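Local atomic coordinates of HydG protein (Carboxydothermus hydrogenoformans, PDB entry 4RTB), a protein that binds a [4Fe-4S] cluster and S-adenosylmethionine and, as a radical SAM maturase of [FeFe]-hydrogenase, probably makes carbon monoxide and cyanide. Residues 214-219 / 223-228; 53-58 / 77-82. All blocks are in the same frame, centred on the assembly; numbering follows the deposited sequence.

Contact 1: 214-219 / 223-228; sequences EVYREV and GPKTNF
Tyr-216, on the short helix 213-219, faces the turn that follows, and its CA lies 7.2 Å from that of Phe-228, where the chain has doubled back through a 3-10 segment. The tyrosine ring carries the contact. CG anti to the backbone N (chi1 -176°) extends the ring from the helix toward the turn, hydroxyl foremost. Phe-228 meets one face of it in a T-shaped pair, the planes at 83°. The CD2 edge of the phenylalanine points at that face, CD2 coming within 3.6 Å of Tyr-216 CG. The backbone joins in, as Phe-228 CA lies 3.5 Å from Tyr-216 CE2. Carbonyl oxygens of Lys-225 and Thr-226 line the ring's edge. The hydroxyl OH of Tyr-216 donates a hydrogen bond to Lys-225 O, modelled at 2.4 Å, a length too short to be taken literally at this resolution.

The loop belongs to the radical SAM fold, in the connection between parallel strands 204-205 and 246-249, and here it borders the cofactor site. The Lys-225 main chain is thus probably tied at its carbonyl by Tyr-216, and its amide donates a hydrogen bond to OD1 of Asn-110, a residue of the cluster pocket. The side chain of Lys-225 sets off past the hydroxyl, its CG 3.6 Å from Tyr-216 OH, and bends at its far end so that NZ reaches the bound S-adenosylmethionine in a weak hydrogen bond and Glu-209 in a long, weak ion pair; the lysine also touches the iron-sulfur cluster. Asn-227 takes the N-cap position of the next helix, its OD1 accepting a hydrogen bond from Trp-230 N.

Contact 2: 53-58 / 77-82; sequences KLQKGE and DQILFW
Leu-54 and Ile-79 meet at a slant, each directed at the other's helix, and their side chains supply most of this wholly apolar contact. The closest approach is between Leu-54 CB and Ile-79 CG1, at 3.7 Å. Further out, the CD1 methyl of Leu-54 passes beside the isoleucine to lie 3.9 Å from Ile-79 CG2, and it reaches on to the backbone of the facing helix, also 3.9 Å from Leu-80 CA. Gln-55 comes to the same isoleucine from another direction, its chain crossing that of Ile-79 at about a right angle; the aliphatic CG of Gln-55 lies 4.0 Å from Ile-79 CD1. The branching of Ile-79 explains how it serves both partners: CG1 stands opposite the backbone N (chi1 -175°) and carries CD1 toward Gln-55, while CG2 turns to the leucine. With an alanine here both branches are gone, and Leu-54 CB and Gln-55 CG would probably lose the partner they share, opening a gap between the helices.

Leu-80 takes part mainly through its backbone and CB, for its side chain points away from 53-58 and packs on Lys-308, Ala-311 and Leu-312 of helix 303-316. Leu-54 in turn also touches Leu-60, in the loop that follows. Gly-57, with a phi of 87°, is the first residue to leave helical backbone angles. Far from the cofactors, the contact is a plain apolar helix-helix interface, joining the last turn of helix 43-56 to helix 74-91 within the helical N-terminal part of the chain.

Overall arrangement
The two contacts share no helix or strand, and their nearest atoms are about 23 Å apart, with centres about 37 Å from each other. Both lie toward the periphery of the chain and are only partly buried, but their settings differ. Contact 1 is local, closing a turn of a few residues beside the cofactors, and combines an aromatic pair with a hydrogen bond to a main-chain carbonyl. Contact 2 joins segments with 18 residues between them, helix 62-70 included; it has no hydrogen bond and depends on aliphatic groups alone. The 223-228 segment borders the cofactor pocket, whereas 77-82 lies against helix 303-316, away from the annotated sites.

Contact 1: 214-219 / 223-228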
loop_
_atom_site.group_PDB
_atom_site.type_symbol
_atom_site.label_atom_id
_atom_site.label_comp_id
_atom_site.label_asym_id
_atom_site.label_seq_id
_atom_site.Cartn_x
_atom_site.Cartn_y
_atom_site.Cartn_z
ATOM N N GLU A 214 9.923 -19.483 9.365
ATOM C CA GLU A 214 10.005 -20.818 8.791
ATOM C C GLU A 214 9.672 -20.828 7.299
ATOM O O GLU A 214 10.169 -21.678 6.560
ATOM C CB GLU A 214 9.081 -21.780 9.547
ATOM C CG GLU A 214 9.300 -21.808 11.058
ATOM C CD GLU A 214 10.754 -22.037 11.448
ATOM O OE1 GLU A 214 11.408 -22.925 10.858
ATOM O OE2 GLU A 214 11.246 -21.322 12.349
ATOM N N VAL A 215 8.836 -19.892 6.854
ATOM C CA VAL A 215 8.538 -19.780 5.429
ATOM C C VAL A 215 9.362 -18.646 4.813
ATOM O O VAL A 215 9.620 -18.638 3.606
ATOM C CB VAL A 215 7.018 -19.563 5.161
ATOM C CG1 VAL A 215 6.182 -20.376 6.138
ATOM C CG2 VAL A 215 6.644 -18.099 5.239
ATOM N N TYR A 216 9.786 -17.702 5.651
ATOM C CA TYR A 216 10.702 -16.645 5.232
ATOM C C TYR A 216 12.039 -17.248 4.827
ATOM O O TYR A 216 12.613 -16.888 3.800
ATOM C CB TYR A 216 10.908 -15.625 6.354
ATOM C CG TYR A 216 11.763 -14.440 5.963
ATOM C CD1 TYR A 216 11.189 -13.297 5.428
ATOM C CD2 TYR A 216 13.142 -14.461 6.135
ATOM C CE1 TYR A 216 11.959 -12.208 5.070
ATOM C CE2 TYR A 216 13.923 -13.376 5.777
ATOM C CZ TYR A 216 13.324 -12.253 5.246
ATOM O OH TYR A 216 14.090 -11.169 4.889
ATOM N N ARG A 217 12.537 -18.153 5.664
ATOM C CA ARG A 217 13.728 -18.925 5.343
ATOM C C ARG A 217 13.476 -19.757 4.091
ATOM O O ARG A 217 14.369 -19.943 3.263
ATOM C CB ARG A 217 14.118 -19.829 6.518
ATOM C CG ARG A 217 14.453 -21.261 6.117
ATOM C CD ARG A 217 14.247 -22.239 7.262
ATOM N NE ARG A 217 15.479 -22.501 8.001
ATOM N N GLU A 218 12.246 -20.240 3.959
ATOM C CA GLU A 218 11.875 -21.139 2.874
ATOM C C GLU A 218 11.916 -20.467 1.507
ATOM O O GLU A 218 12.350 -21.075 0.525
ATOM C CB GLU A 218 10.478 -21.716 3.128
ATOM C CG GLU A 218 9.583 -21.795 1.898
ATOM N N VAL A 219 11.479 -19.214 1.439
ATOM C CA VAL A 219 11.260 -18.585 0.143
ATOM C C VAL A 219 12.382 -17.626 -0.254
ATOM O O VAL A 219 12.553 -17.326 -1.435
ATOM C CB VAL A 219 9.901 -17.840 0.111
ATOM C CG1 VAL A 219 10.042 -16.413 0.633
ATOM C CG2 VAL A 219 9.329 -17.850 -1.292
ATOM N N GLY A 223 21.425 -13.999 -0.807
ATOM C CA GLY A 223 21.601 -12.580 -0.560
ATOM C C GLY A 223 21.317 -12.153 0.867
ATOM O O GLY A 223 20.994 -12.983 1.717
ATOM N N PRO A 224 21.438 -10.843 1.133
ATOM C CA PRO A 224 21.275 -10.256 2.469
ATOM C C PRO A 224 19.842 -10.320 2.996
ATOM O O PRO A 224 19.644 -10.332 4.216
ATOM C CB PRO A 224 21.722 -8.799 2.271
ATOM C CG PRO A 224 21.561 -8.542 0.815
ATOM C CD PRO A 224 21.829 -9.840 0.128
ATOM N N LYS A 225 18.867 -10.365 2.093
ATOM C CA LYS A 225 17.465 -10.475 2.482
ATOM C C LYS A 225 17.199 -11.766 3.267
ATOM O O LYS A 225 16.242 -11.829 4.040
ATOM C CB LYS A 225 16.557 -10.398 1.243
ATOM C CG LYS A 225 15.066 -10.559 1.513
ATOM C CD LYS A 225 14.264 -10.481 0.225
ATOM C CE LYS A 225 13.620 -9.116 0.043
ATOM N NZ LYS A 225 12.154 -9.159 0.324
ATOM N N THR A 226 18.055 -12.776 3.093
ATOM C CA THR A 226 17.940 -14.041 3.829
ATOM C C THR A 226 17.921 -13.819 5.333
ATOM O O THR A 226 17.521 -14.720 6.091
ATOM C CB THR A 226 19.087 -15.019 3.492
ATOM O OG1 THR A 226 20.344 -14.335 3.581
ATOM C CG2 THR A 226 18.919 -15.575 2.086
ATOM N N ASN A 227 18.343 -12.625 5.759
ATOM C CA ASN A 227 18.290 -12.270 7.171
ATOM C C ASN A 227 16.924 -11.743 7.583
ATOM O O ASN A 227 16.495 -10.682 7.166
ATOM C CB ASN A 227 19.362 -11.238 7.516
ATOM C CG ASN A 227 19.663 -11.191 9.008
ATOM O OD1 ASN A 227 18.824 -10.765 9.801
ATOM N ND2 ASN A 227 20.859 -11.633 9.395
ATOM N N PHE A 228 16.253 -12.498 8.433
ATOM C CA PHE A 228 14.926 -12.152 8.932
ATOM C C PHE A 228 14.955 -10.877 9.780
ATOM O O PHE A 228 14.278 -9.892 9.470
ATOM C CB PHE A 228 14.383 -13.341 9.738
ATOM C CG PHE A 228 12.975 -13.187 10.203
ATOM C CD1 PHE A 228 12.698 -12.544 11.393
ATOM C CD2 PHE A 228 11.932 -13.727 9.475
ATOM C CE1 PHE A 228 11.409 -12.420 11.837
ATOM C CE2 PHE A 228 10.639 -13.608 9.915
ATOM C CZ PHE A 228 10.377 -12.954 11.098
#

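Contact 2: 53-58 / 77-82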
loop_
_atom_site.group_PDB
_atom_site.type_symbol
_atom_site.label_atom_id
_atom_site.label_comp_id
_atom_site.label_asym_id
_atom_site.label_seq_id
_atom_site.Cartn_x
_atom_site.Cartn_y
_atom_site.Cartn_z
ATOM N N LYS A 53 -19.632 -8.214 19.236
ATOM C CA LYS A 53 -18.655 -7.132 19.297
ATOM C C LYS A 53 -18.654 -6.311 18.012
ATOM O O LYS A 53 -18.367 -5.114 18.037
ATOM C CB LYS A 53 -17.251 -7.682 19.562
ATOM C CG LYS A 53 -16.878 -7.773 21.032
ATOM C CD LYS A 53 -15.424 -8.184 21.194
ATOM C CE LYS A 53 -14.962 -8.060 22.634
ATOM N NZ LYS A 53 -13.508 -8.356 22.772
ATOM N N LEU A 54 -18.982 -6.950 16.894
ATOM C CA LEU A 54 -19.006 -6.244 15.619
ATOM C C LEU A 54 -20.298 -5.454 15.462
ATOM O O LEU A 54 -20.316 -4.403 14.822
ATOM C CB LEU A 54 -18.830 -7.221 14.456
ATOM C CG LEU A 54 -17.407 -7.746 14.258
ATOM C CD1 LEU A 54 -17.344 -8.704 13.080
ATOM C CD2 LEU A 54 -16.434 -6.591 14.067
ATOM N N GLN A 55 -21.376 -5.956 16.058
ATOM C CA GLN A 55 -22.661 -5.273 15.980
ATOM C C GLN A 55 -22.654 -4.006 16.823
ATOM O O GLN A 55 -23.100 -2.947 16.377
ATOM C CB GLN A 55 -23.790 -6.195 16.432
ATOM C CG GLN A 55 -24.039 -7.363 15.502
ATOM C CD GLN A 55 -25.097 -8.302 16.035
ATOM O OE1 GLN A 55 -25.461 -8.241 17.210
ATOM N NE2 GLN A 55 -25.602 -9.176 15.173
ATOM N N LYS A 56 -22.142 -4.124 18.043
ATOM C CA LYS A 56 -22.063 -2.992 18.956
ATOM C C LYS A 56 -21.021 -1.981 18.486
ATOM O O LYS A 56 -21.087 -0.804 18.836
ATOM C CB LYS A 56 -21.736 -3.469 20.372
ATOM N N GLY A 57 -20.066 -2.448 17.687
ATOM C CA GLY A 57 -19.001 -1.595 17.193
ATOM C C GLY A 57 -17.839 -1.537 18.164
ATOM O O GLY A 57 -17.035 -0.605 18.136
ATOM N N GLU A 58 -17.754 -2.545 19.027
ATOM C CA GLU A 58 -16.715 -2.608 20.050
ATOM C C GLU A 58 -15.346 -2.899 19.444
ATOM O O GLU A 58 -15.249 -3.422 18.333
ATOM C CB GLU A 58 -17.062 -3.675 21.092
ATOM C CG GLU A 58 -18.376 -3.432 21.818
ATOM N N ASP A 77 -19.158 -12.992 8.074
ATOM C CA ASP A 77 -18.581 -12.283 6.938
ATOM C C ASP A 77 -19.374 -11.023 6.602
ATOM O O ASP A 77 -18.792 -9.966 6.351
ATOM C CB ASP A 77 -18.502 -13.207 5.719
ATOM C CG ASP A 77 -17.637 -14.427 5.972
ATOM O OD1 ASP A 77 -17.282 -14.671 7.144
ATOM O OD2 ASP A 77 -17.324 -15.150 5.004
ATOM N N GLN A 78 -20.701 -11.139 6.605
ATOM C CA GLN A 78 -21.567 -10.000 6.308
ATOM C C GLN A 78 -21.418 -8.862 7.325
ATOM O O GLN A 78 -21.320 -7.691 6.942
ATOM C CB GLN A 78 -23.030 -10.447 6.238
ATOM C CG GLN A 78 -23.549 -10.720 4.828
ATOM C CD GLN A 78 -23.101 -12.058 4.262
ATOM O OE1 GLN A 78 -21.916 -12.392 4.278
ATOM N NE2 GLN A 78 -24.055 -12.833 3.756
ATOM N N ILE A 79 -21.399 -9.200 8.614
ATOM C CA ILE A 79 -21.263 -8.175 9.648
ATOM C C ILE A 79 -19.844 -7.594 9.650
ATOM O O ILE A 79 -19.652 -6.397 9.895
ATOM C CB ILE A 79 -21.625 -8.724 11.060
ATOM C CG1 ILE A 79 -21.602 -7.604 12.106
ATOM C CG2 ILE A 79 -20.695 -9.853 11.476
ATOM C CD1 ILE A 79 -22.601 -6.496 11.855
ATOM N N LEU A 80 -18.859 -8.439 9.355
ATOM C CA LEU A 80 -17.477 -7.989 9.240
ATOM C C LEU A 80 -17.345 -6.944 8.140
ATOM O O LEU A 80 -16.819 -5.851 8.368
ATOM C CB LEU A 80 -16.546 -9.171 8.960
ATOM C CG LEU A 80 -15.105 -8.877 8.531
ATOM C CD1 LEU A 80 -14.330 -8.173 9.633
ATOM C CD2 LEU A 80 -14.406 -10.164 8.115
ATOM N N PHE A 81 -17.838 -7.285 6.953
ATOM C CA PHE A 81 -17.773 -6.379 5.812
ATOM C C PHE A 81 -18.536 -5.094 6.103
ATOM O O PHE A 81 -18.065 -3.998 5.793
ATOM C CB PHE A 81 -18.324 -7.054 4.553
ATOM C CG PHE A 81 -17.497 -8.216 4.076
ATOM C CD1 PHE A 81 -16.222 -8.431 4.578
ATOM C CD2 PHE A 81 -17.989 -9.088 3.119
ATOM C CE1 PHE A 81 -15.457 -9.493 4.140
ATOM C CE2 PHE A 81 -17.226 -10.156 2.676
ATOM C CZ PHE A 81 -15.959 -10.358 3.188
ATOM N N TRP A 82 -19.711 -5.242 6.707
ATOM C CA TRP A 82 -20.535 -4.103 7.099
ATOM C C TRP A 82 -19.745 -3.117 7.965
ATOM O O TRP A 82 -19.663 -1.917 7.656
ATOM C CB TRP A 82 -21.777 -4.599 7.840
ATOM C CG TRP A 82 -22.805 -3.553 8.112
ATOM C CD1 TRP A 82 -23.629 -2.956 7.205
ATOM C CD2 TRP A 82 -23.141 -2.996 9.387
ATOM N NE1 TRP A 82 -24.449 -2.052 7.833
ATOM C CE2 TRP A 82 -24.169 -2.060 9.176
ATOM C CE3 TRP A 82 -22.666 -3.196 10.687
ATOM C CZ2 TRP A 82 -24.734 -1.322 10.214
ATOM C CZ3 TRP A 82 -23.226 -2.465 11.718
ATOM C CH2 TRP A 82 -24.250 -1.541 11.476
#